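TRNA endonuclease VMS1 (Saccharomyces cerevisiae, PDB 5WHG) cleaves polypeptidyl-tRNAs downstream of ribosome-associated quality control, an endonuclease that releases incompletely synthesized polypeptides for degradation. Local coordinates at residues Phe342-Asn347 against Lys355-Glu360; Ala177-Leu182 against Cys359-Leu364; Ala209-Gly214 against Asp311-Arg316. All blocks are in the same frame, centred on the assembly; numbering follows the deposited sequence.

Contact 1 (Phe342-Asn347 against Lys355-Glu360)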
loop_
_atom_site.group_PDB
_atom_site.type_symbol
_atom_site.label_atom_id
_atom_site.label_comp_id
_atom_site.label_asym_id
_atom_site.label_seq_id
_atom_site.Cartn_x
_atom_site.Cartn_y
_atom_site.Cartn_z
ATOM N N PHE A 342 -7.095 -2.460 -7.484
ATOM C CA PHE A 342 -7.088 -3.455 -6.422
ATOM C C PHE A 342 -7.386 -4.828 -7.020
ATOM O O PHE A 342 -8.399 -4.989 -7.706
ATOM C CB PHE A 342 -8.134 -3.119 -5.359
ATOM C CG PHE A 342 -7.787 -1.936 -4.493
ATOM C CD1 PHE A 342 -7.074 -2.107 -3.316
ATOM C CD2 PHE A 342 -8.215 -0.660 -4.829
ATOM C CE1 PHE A 342 -6.785 -1.035 -2.485
ATOM C CE2 PHE A 342 -7.918 0.437 -4.005
ATOM C CZ PHE A 342 -7.211 0.245 -2.832
ATOM N N PRO A 343 -6.546 -5.836 -6.785
ATOM C CA PRO A 343 -6.801 -7.158 -7.378
ATOM C C PRO A 343 -7.911 -7.949 -6.687
ATOM O O PRO A 343 -7.919 -9.182 -6.725
ATOM C CB PRO A 343 -5.446 -7.861 -7.242
ATOM C CG PRO A 343 -4.840 -7.236 -6.043
ATOM C CD PRO A 343 -5.251 -5.786 -6.083
ATOM N N PHE A 344 -8.861 -7.264 -6.066
ATOM C CA PHE A 344 -9.978 -7.931 -5.411
ATOM C C PHE A 344 -11.084 -6.911 -5.233
ATOM O O PHE A 344 -10.817 -5.713 -5.128
ATOM C CB PHE A 344 -9.569 -8.507 -4.058
ATOM C CG PHE A 344 -8.653 -7.614 -3.310
ATOM C CD1 PHE A 344 -9.150 -6.518 -2.621
ATOM C CD2 PHE A 344 -7.284 -7.831 -3.339
ATOM C CE1 PHE A 344 -8.299 -5.663 -1.954
ATOM C CE2 PHE A 344 -6.424 -6.988 -2.673
ATOM C CZ PHE A 344 -6.930 -5.896 -1.976
ATOM N N THR A 345 -12.327 -7.386 -5.198
ATOM C CA THR A 345 -13.429 -6.456 -4.996
ATOM C C THR A 345 -13.335 -5.806 -3.622
ATOM O O THR A 345 -12.757 -6.357 -2.679
ATOM C CB THR A 345 -14.776 -7.148 -5.142
ATOM O OG1 THR A 345 -14.907 -8.126 -4.106
ATOM C CG2 THR A 345 -14.873 -7.812 -6.498
ATOM N N THR A 346 -13.917 -4.616 -3.523
ATOM C CA THR A 346 -13.876 -3.822 -2.306
ATOM C C THR A 346 -15.221 -3.142 -2.111
ATOM O O THR A 346 -16.004 -2.993 -3.052
ATOM C CB THR A 346 -12.752 -2.787 -2.358
ATOM O OG1 THR A 346 -12.725 -2.196 -3.661
ATOM C CG2 THR A 346 -11.417 -3.460 -2.093
ATOM N N ASN A 347 -15.472 -2.709 -0.874
ATOM C CA ASN A 347 -16.798 -2.252 -0.465
ATOM C C ASN A 347 -17.027 -0.762 -0.672
ATOM O O ASN A 347 -16.744 -0.225 -1.745
ATOM C CB ASN A 347 -17.037 -2.603 0.999
ATOM C CG ASN A 347 -17.480 -4.033 1.182
ATOM O OD1 ASN A 347 -18.672 -4.297 1.363
ATOM N ND2 ASN A 347 -16.527 -4.971 1.124
ATOM N N LYS A 355 -8.193 0.119 5.118
ATOM C CA LYS A 355 -7.361 -0.761 5.935
ATOM C C LYS A 355 -7.623 -2.232 5.615
ATOM O O LYS A 355 -6.694 -3.052 5.623
ATOM C CB LYS A 355 -7.609 -0.504 7.422
ATOM C CG LYS A 355 -7.366 0.907 7.916
ATOM C CD LYS A 355 -7.336 0.919 9.447
ATOM C CE LYS A 355 -6.865 2.264 9.997
ATOM N NZ LYS A 355 -6.576 2.176 11.458
ATOM N N LYS A 356 -8.889 -2.593 5.376
ATOM C CA LYS A 356 -9.205 -3.947 4.930
ATOM C C LYS A 356 -8.423 -4.271 3.669
ATOM O O LYS A 356 -7.735 -5.295 3.589
ATOM C CB LYS A 356 -10.721 -4.093 4.696
ATOM C CG LYS A 356 -11.227 -5.491 4.207
ATOM C CD LYS A 356 -11.259 -5.645 2.655
ATOM C CE LYS A 356 -11.201 -7.119 2.202
ATOM N NZ LYS A 356 -11.119 -7.295 0.721
ATOM N N ALA A 357 -8.506 -3.384 2.678
ATOM C CA ALA A 357 -7.780 -3.576 1.431
ATOM C C ALA A 357 -6.289 -3.727 1.683
ATOM O O ALA A 357 -5.646 -4.618 1.119
ATOM C CB ALA A 357 -8.056 -2.406 0.493
ATOM N N TRP A 358 -5.717 -2.865 2.531
ATOM C CA TRP A 358 -4.278 -2.937 2.776
ATOM C C TRP A 358 -3.891 -4.265 3.417
ATOM O O TRP A 358 -2.931 -4.912 2.988
ATOM C CB TRP A 358 -3.799 -1.774 3.647
ATOM C CG TRP A 358 -2.300 -1.805 3.815
ATOM C CD1 TRP A 358 -1.601 -1.976 4.978
ATOM C CD2 TRP A 358 -1.320 -1.702 2.770
ATOM N NE1 TRP A 358 -0.244 -1.968 4.727
ATOM C CE2 TRP A 358 -0.043 -1.809 3.381
ATOM C CE3 TRP A 358 -1.396 -1.529 1.381
ATOM C CZ2 TRP A 358 1.156 -1.741 2.645
ATOM C CZ3 TRP A 358 -0.205 -1.471 0.648
ATOM C CH2 TRP A 358 1.058 -1.572 1.290
ATOM N N CYS A 359 -4.620 -4.687 4.452
ATOM C CA CYS A 359 -4.288 -5.965 5.082
ATOM C C CYS A 359 -4.420 -7.108 4.091
ATOM O O CYS A 359 -3.633 -8.058 4.124
ATOM C CB CYS A 359 -5.167 -6.220 6.302
ATOM S SG CYS A 359 -4.810 -5.161 7.717
ATOM N N GLU A 360 -5.399 -7.015 3.184
ATOM C CA GLU A 360 -5.572 -8.002 2.120
ATOM C C GLU A 360 -4.410 -8.009 1.118
ATOM O O GLU A 360 -4.145 -9.045 0.502
ATOM C CB GLU A 360 -6.890 -7.737 1.396
ATOM C CG GLU A 360 -7.167 -8.654 0.238
ATOM C CD GLU A 360 -7.119 -10.103 0.648
ATOM O OE1 GLU A 360 -6.511 -10.899 -0.098
ATOM O OE2 GLU A 360 -7.673 -10.440 1.722
#
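In the VLRF1 domain, the loop between strand 339-340 and helix 351-362 folds back over the helix it is about to enter, with F342, F344 and T346 leaning on A357 and E360. F344 carries most of the contact. Its ring takes the CG of E360 over one face, nearly above the centre: that methylene is 3.5 Å from the centroid of the F344 ring and only 15° off its normal, a clear CH-pi contact. CG of E360 stands anti to its backbone N, and the bend that follows at chi2 (55°) turns the carboxylate off to the side, its plane steeply inclined to the ring, where OE1 finds Y179 and K365. On the other face of the F344 ring lies the CB of F342, nearer the rim than the centre.

One turn back along the helix, A357 offers a bare methyl. CE1 of F342 comes within 3.5 Å of CB of A357, CE1 of F344 is 4.1 Å from the same CB, and CG2 of T346 is a looser neighbour at 4.4 Å from it. The loop and the helix it leads into sit beside the mixed sheet of the VLRF1 domain, and M212 of strand 207-214 touches F342, T346 and A357 alike. The hydroxyl of T346 is probably hydrogen-bonded to NE of R316 in that sheet.

K356 reaches in from the flank. A bend at chi2 (-90°) brings its long chain past F344, sliding the opposite way, until NZ of K356 lies 3.9 Å from the carbonyl O of T345 and 4.0 Å from CD1 of F344.

Contact 2 (Ala177-Leu182 against Cys359-Leu364); sequences AIYKSL and CELSYL
OE1 of E360 is gripped from two quarters: the hydroxyl of Y179 donates to it, OH to OE1 2.9 Å, and K365, just beyond the helix, forms a salt bridge with the same oxygen. The phenol arrives on the anti side of the carboxylate, 33° out of its plane, and the tyrosine ring and the carboxylate stand almost perpendicular. With CG of Y179 beside the backbone N and anti to the carbonyl carbon (chi1 -83°), the ring is sent toward the helix end. Its edge also faces the helix backbone, with CE2 of Y179 lying 3.2 Å from the carbonyl O of E360, near the ring plane.

At its other end Y179 is tied down by a bridging water. Its backbone N gives a hydrogen bond to that water at 2.7 Å, and the water passes one on to O of L361 at 3.0 Å. This happens where strand 176-179 and the chain leaving helix 351-362 draw apart; further along, A177 pairs through its backbone with K365 in the antiparallel sheet.

Apolar groups fill in around the polar links. CD2 of L364 rests on CB of I178 at 3.6 Å, while CD2 of L182, on the short 3-10 turn after the strand, meets CB of L361 at 4.2 Å. F314 of the neighbouring mixed sheet touches both L182 and L361.

A phenylalanine here has no hydroxyl, and OE1 of E360 would probably be left to K365, its carboxylate freer to turn. The water satisfies two backbone atoms, whereas the charge of E360, at the margin of mostly buried residues, is probably offset by K365 and the phenol.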
loop_
_atom_site.group_PDB
_atom_site.type_symbol
_atom_site.label_atom_id
_atom_site.label_comp_id
_atom_site.label_asym_id
_atom_site.label_seq_id
_atom_site.Cartn_x
_atom_site.Cartn_y
_atom_site.Cartn_z
ATOM N N ALA A 177 1.032 -17.414 -1.012
ATOM C CA ALA A 177 0.641 -16.630 -2.174
ATOM C C ALA A 177 0.750 -15.145 -1.857
ATOM O O ALA A 177 0.449 -14.724 -0.733
ATOM C CB ALA A 177 -0.789 -16.968 -2.605
ATOM N N ILE A 178 1.188 -14.364 -2.851
ATOM C CA ILE A 178 1.308 -12.911 -2.749
ATOM C C ILE A 178 0.772 -12.287 -4.040
ATOM O O ILE A 178 0.948 -12.847 -5.128
ATOM C CB ILE A 178 2.772 -12.493 -2.489
ATOM C CG1 ILE A 178 2.896 -10.979 -2.316
ATOM C CG2 ILE A 178 3.670 -12.924 -3.636
ATOM C CD1 ILE A 178 4.285 -10.543 -1.883
ATOM N N TYR A 179 0.108 -11.132 -3.923
ATOM C CA TYR A 179 -0.537 -10.507 -5.082
ATOM C C TYR A 179 0.487 -9.953 -6.072
ATOM O O TYR A 179 1.396 -9.207 -5.688
ATOM C CB TYR A 179 -1.467 -9.376 -4.646
ATOM C CG TYR A 179 -2.839 -9.804 -4.214
ATOM C CD1 TYR A 179 -3.768 -10.233 -5.139
ATOM C CD2 TYR A 179 -3.214 -9.761 -2.883
ATOM C CE1 TYR A 179 -5.042 -10.628 -4.756
ATOM C CE2 TYR A 179 -4.490 -10.160 -2.479
ATOM C CZ TYR A 179 -5.401 -10.594 -3.424
ATOM O OH TYR A 179 -6.674 -10.990 -3.041
ATOM N N LYS A 180 0.307 -10.288 -7.358
ATOM C CA LYS A 180 1.213 -9.799 -8.400
ATOM C C LYS A 180 1.228 -8.277 -8.468
ATOM O O LYS A 180 2.267 -7.678 -8.779
ATOM C CB LYS A 180 0.815 -10.373 -9.760
ATOM C CG LYS A 180 1.198 -11.820 -9.972
ATOM C CD LYS A 180 0.290 -12.518 -10.978
ATOM C CE LYS A 180 0.531 -12.052 -12.401
ATOM N NZ LYS A 180 -0.161 -12.949 -13.377
ATOM N N SER A 181 0.083 -7.644 -8.185
ATOM C CA SER A 181 -0.024 -6.191 -8.196
ATOM C C SER A 181 1.001 -5.505 -7.298
ATOM O O SER A 181 1.348 -4.343 -7.539
ATOM C CB SER A 181 -1.429 -5.787 -7.769
ATOM O OG SER A 181 -2.362 -6.245 -8.720
ATOM N N LEU A 182 1.488 -6.190 -6.254
ATOM C CA LEU A 182 2.424 -5.559 -5.325
ATOM C C LEU A 182 3.789 -5.330 -5.948
ATOM O O LEU A 182 4.533 -4.464 -5.474
ATOM C CB LEU A 182 2.602 -6.405 -4.065
ATOM C CG LEU A 182 1.627 -6.327 -2.892
ATOM C CD1 LEU A 182 2.275 -7.001 -1.696
ATOM C CD2 LEU A 182 1.254 -4.884 -2.565
ATOM N N CYS A 359 -4.620 -4.687 4.452
ATOM C CA CYS A 359 -4.288 -5.965 5.082
ATOM C C CYS A 359 -4.420 -7.108 4.091
ATOM O O CYS A 359 -3.633 -8.058 4.124
ATOM C CB CYS A 359 -5.167 -6.220 6.302
ATOM S SG CYS A 359 -4.810 -5.161 7.717
ATOM N N GLU A 360 -5.399 -7.015 3.184
ATOM C CA GLU A 360 -5.572 -8.002 2.120
ATOM C C GLU A 360 -4.410 -8.009 1.118
ATOM O O GLU A 360 -4.145 -9.045 0.502
ATOM C CB GLU A 360 -6.890 -7.737 1.396
ATOM C CG GLU A 360 -7.167 -8.654 0.238
ATOM C CD GLU A 360 -7.119 -10.103 0.648
ATOM O OE1 GLU A 360 -6.511 -10.899 -0.098
ATOM O OE2 GLU A 360 -7.673 -10.440 1.722
ATOM N N LEU A 361 -3.718 -6.882 0.913
ATOM C CA LEU A 361 -2.576 -6.877 -0.004
ATOM C C LEU A 361 -1.248 -7.210 0.672
ATOM O O LEU A 361 -0.321 -7.690 0.003
ATOM C CB LEU A 361 -2.426 -5.510 -0.681
ATOM C CG LEU A 361 -3.402 -5.002 -1.745
ATOM C CD1 LEU A 361 -3.383 -3.474 -1.769
ATOM C CD2 LEU A 361 -3.034 -5.549 -3.113
ATOM N N SER A 362 -1.131 -6.978 1.973
ATOM C CA SER A 362 0.169 -6.917 2.610
ATOM C C SER A 362 0.507 -8.150 3.442
ATOM O O SER A 362 1.590 -8.194 4.040
ATOM C CB SER A 362 0.249 -5.645 3.468
ATOM O OG SER A 362 -0.768 -5.632 4.458
ATOM N N TYR A 363 -0.364 -9.157 3.488
ATOM C CA TYR A 363 -0.092 -10.400 4.206
ATOM C C TYR A 363 -0.103 -11.566 3.229
ATOM O O TYR A 363 -0.976 -11.649 2.355
ATOM C CB TYR A 363 -1.115 -10.662 5.319
ATOM C CG TYR A 363 -0.953 -9.756 6.512
ATOM C CD1 TYR A 363 -1.533 -8.485 6.528
ATOM C CD2 TYR A 363 -0.231 -10.169 7.635
ATOM C CE1 TYR A 363 -1.387 -7.647 7.614
ATOM C CE2 TYR A 363 -0.086 -9.337 8.738
ATOM C CZ TYR A 363 -0.662 -8.075 8.715
ATOM O OH TYR A 363 -0.524 -7.234 9.792
ATOM N N LEU A 364 0.864 -12.468 3.376
ATOM C CA LEU A 364 0.861 -13.648 2.526
ATOM C C LEU A 364 -0.392 -14.473 2.807
ATOM O O LEU A 364 -0.950 -14.438 3.904
ATOM C CB LEU A 364 2.121 -14.478 2.754
ATOM C CG LEU A 364 3.464 -13.850 2.387
ATOM C CD1 LEU A 364 4.584 -14.826 2.674
ATOM C CD2 LEU A 364 3.510 -13.384 0.922
HETATM O O HOH W 1 -0.569 -10.297 -1.477
#

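Contact 3 (Ala209-Gly214 against Asp311-Arg316)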
loop_
_atom_site.group_PDB
_atom_site.type_symbol
_atom_site.label_atom_id
_atom_site.label_comp_id
_atom_site.label_asym_id
_atom_site.label_seq_id
_atom_site.Cartn_x
_atom_site.Cartn_y
_atom_site.Cartn_z
ATOM N N ALA A 209 -0.000 4.453 -1.717
ATOM C CA ALA A 209 -1.241 5.221 -1.619
ATOM C C ALA A 209 -2.462 4.326 -1.863
ATOM O O ALA A 209 -2.375 3.310 -2.551
ATOM C CB ALA A 209 -1.220 6.407 -2.599
ATOM N N LEU A 210 -3.601 4.694 -1.271
ATOM C CA LEU A 210 -4.847 3.945 -1.436
ATOM C C LEU A 210 -6.011 4.909 -1.647
ATOM O O LEU A 210 -6.217 5.828 -0.849
ATOM C CB LEU A 210 -5.129 3.050 -0.224
ATOM C CG LEU A 210 -4.008 2.166 0.352
ATOM C CD1 LEU A 210 -4.420 1.583 1.714
ATOM C CD2 LEU A 210 -3.696 1.041 -0.565
ATOM N N PHE A 211 -6.774 4.684 -2.716
ATOM C CA PHE A 211 -7.874 5.544 -3.133
ATOM C C PHE A 211 -9.053 4.687 -3.583
ATOM O O PHE A 211 -8.887 3.783 -4.409
ATOM C CB PHE A 211 -7.425 6.477 -4.267
ATOM C CG PHE A 211 -6.405 7.509 -3.833
ATOM C CD1 PHE A 211 -6.779 8.561 -2.989
ATOM C CD2 PHE A 211 -5.082 7.429 -4.251
ATOM C CE1 PHE A 211 -5.856 9.513 -2.574
ATOM C CE2 PHE A 211 -4.143 8.387 -3.847
ATOM C CZ PHE A 211 -4.526 9.429 -3.004
HETATM N N MSE A 212 -10.231 4.960 -3.027
HETATM C CA MSE A 212 -11.475 4.431 -3.549
HETATM C C MSE A 212 -12.515 5.532 -3.691
HETATM O O MSE A 212 -12.696 6.332 -2.783
HETATM C CB MSE A 212 -12.043 3.354 -2.638
HETATM C CG MSE A 212 -11.132 2.213 -2.326
HETATM SE SE MSE A 212 -11.953 1.135 -0.914
HETATM C CE MSE A 212 -10.419 0.032 -0.437
ATOM N N VAL A 213 -13.223 5.563 -4.816
ATOM C CA VAL A 213 -14.294 6.526 -5.043
ATOM C C VAL A 213 -15.464 5.765 -5.630
ATOM O O VAL A 213 -15.287 4.769 -6.336
ATOM C CB VAL A 213 -13.867 7.694 -5.976
ATOM C CG1 VAL A 213 -13.537 7.191 -7.350
ATOM C CG2 VAL A 213 -14.939 8.749 -6.077
ATOM N N GLY A 214 -16.668 6.216 -5.312
ATOM C CA GLY A 214 -17.833 5.625 -5.932
ATOM C C GLY A 214 -19.117 6.033 -5.254
ATOM O O GLY A 214 -19.198 6.066 -4.020
ATOM N N ASP A 311 5.555 3.628 -3.659
ATOM C CA ASP A 311 5.768 2.401 -4.424
ATOM C C ASP A 311 4.618 2.170 -5.398
ATOM O O ASP A 311 4.810 2.121 -6.614
ATOM C CB ASP A 311 5.889 1.200 -3.473
ATOM C CG ASP A 311 7.297 1.010 -2.909
ATOM O OD1 ASP A 311 7.975 2.020 -2.591
ATOM O OD2 ASP A 311 7.708 -0.170 -2.754
ATOM N N ASN A 312 3.409 2.012 -4.859
ATOM C CA ASN A 312 2.208 1.771 -5.636
ATOM C C ASN A 312 1.140 2.782 -5.259
ATOM O O ASN A 312 1.088 3.270 -4.123
ATOM C CB ASN A 312 1.669 0.355 -5.412
ATOM C CG ASN A 312 2.661 -0.718 -5.832
ATOM O OD1 ASN A 312 2.999 -0.859 -7.011
ATOM N ND2 ASN A 312 3.114 -1.489 -4.872
ATOM N N ILE A 313 0.283 3.081 -6.229
ATOM C CA ILE A 313 -0.912 3.882 -6.012
ATOM C C ILE A 313 -2.117 3.036 -6.449
ATOM O O ILE A 313 -2.401 2.915 -7.648
ATOM C CB ILE A 313 -0.837 5.219 -6.757
ATOM C CG1 ILE A 313 0.375 6.015 -6.248
ATOM C CG2 ILE A 313 -2.110 6.001 -6.555
ATOM C CD1 ILE A 313 0.897 7.119 -7.199
ATOM N N PHE A 314 -2.825 2.441 -5.478
ATOM C CA PHE A 314 -3.998 1.596 -5.732
ATOM C C PHE A 314 -5.273 2.437 -5.762
ATOM O O PHE A 314 -5.579 3.139 -4.794
ATOM C CB PHE A 314 -4.127 0.502 -4.668
ATOM C CG PHE A 314 -3.077 -0.571 -4.776
ATOM C CD1 PHE A 314 -3.087 -1.471 -5.840
ATOM C CD2 PHE A 314 -2.065 -0.673 -3.825
ATOM C CE1 PHE A 314 -2.102 -2.447 -5.954
ATOM C CE2 PHE A 314 -1.083 -1.654 -3.932
ATOM C CZ PHE A 314 -1.096 -2.535 -4.997
ATOM N N ILE A 315 -6.022 2.346 -6.859
ATOM C CA ILE A 315 -7.226 3.146 -7.073
ATOM C C ILE A 315 -8.369 2.231 -7.479
ATOM O O ILE A 315 -8.223 1.428 -8.408
ATOM C CB ILE A 315 -7.022 4.213 -8.165
ATOM C CG1 ILE A 315 -5.753 5.002 -7.918
ATOM C CG2 ILE A 315 -8.204 5.187 -8.198
ATOM C CD1 ILE A 315 -5.678 6.263 -8.780
ATOM N N ARG A 316 -9.510 2.365 -6.818
ATOM C CA ARG A 316 -10.751 1.777 -7.313
ATOM C C ARG A 316 -11.708 2.884 -7.726
ATOM O O ARG A 316 -12.129 3.698 -6.890
ATOM C CB ARG A 316 -11.454 0.868 -6.300
ATOM C CG ARG A 316 -12.846 0.526 -6.881
ATOM C CD ARG A 316 -13.549 -0.668 -6.296
ATOM N NE ARG A 316 -14.010 -0.480 -4.914
ATOM C CZ ARG A 316 -14.837 0.476 -4.481
ATOM N NH1 ARG A 316 -15.324 1.410 -5.295
ATOM N NH2 ARG A 316 -15.164 0.507 -3.200
#
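A209 to V213 and I313 to R316 run side by side as parallel neighbours near the middle of the mixed sheet of the VLRF1 domain, their axes 4.7 Å apart and only 10° askew. Each bridged pair puts both side chains on one face, and successive pairs alternate. On the face that meets helices 292-302 and 304-308, A209 is the hollow: its small methyl lets I313 settle beside it, CG1 of I313 lying 4.0 Å from CB of A209. The CG2 branch of I313 then butts against the edge of the F211 ring, 4.0 Å from CD2 of F211. CG2 of I315 fills in against CB of F211.

On the face toward helix 351-362, L210 and F314 lie alongside each other, CD2 to CD2 4.0 Å, and the F314 ring continues outward to L361. R316, a long bump at the end of this face, bends at chi3 (70°), which brings one face of its guanidinium over CB of M212, a selenomethionine, with NE probably held by T346.

N and O of A209 and of F211 bond alternately to N312 O, F314 N, F314 O and R316 N; at the far end, N of V213 donates to O of R316 at 3.0 Å.

Contact 3 is the buried core, the central strand and its neighbour bonded backbone to backbone, with mostly apolar side chains, and R316 on the face toward helix 351-362. Contact 2, also buried, relies instead on one side-chain bond and a water, and links the small antiparallel sheet to the end of helix 351-362. Contact 1 is only partly buried and holds by ring and methyl packing, with a lysine at its margin. Contacts 1 and 2 share that helix and E360, which has an apolar role in one and a polar role in the other; the F344 and Y179 rings also meet. Contact 3 meets the loop 342-347 through R316 and T346, and the helix through M212 on A357 and F314 on L361.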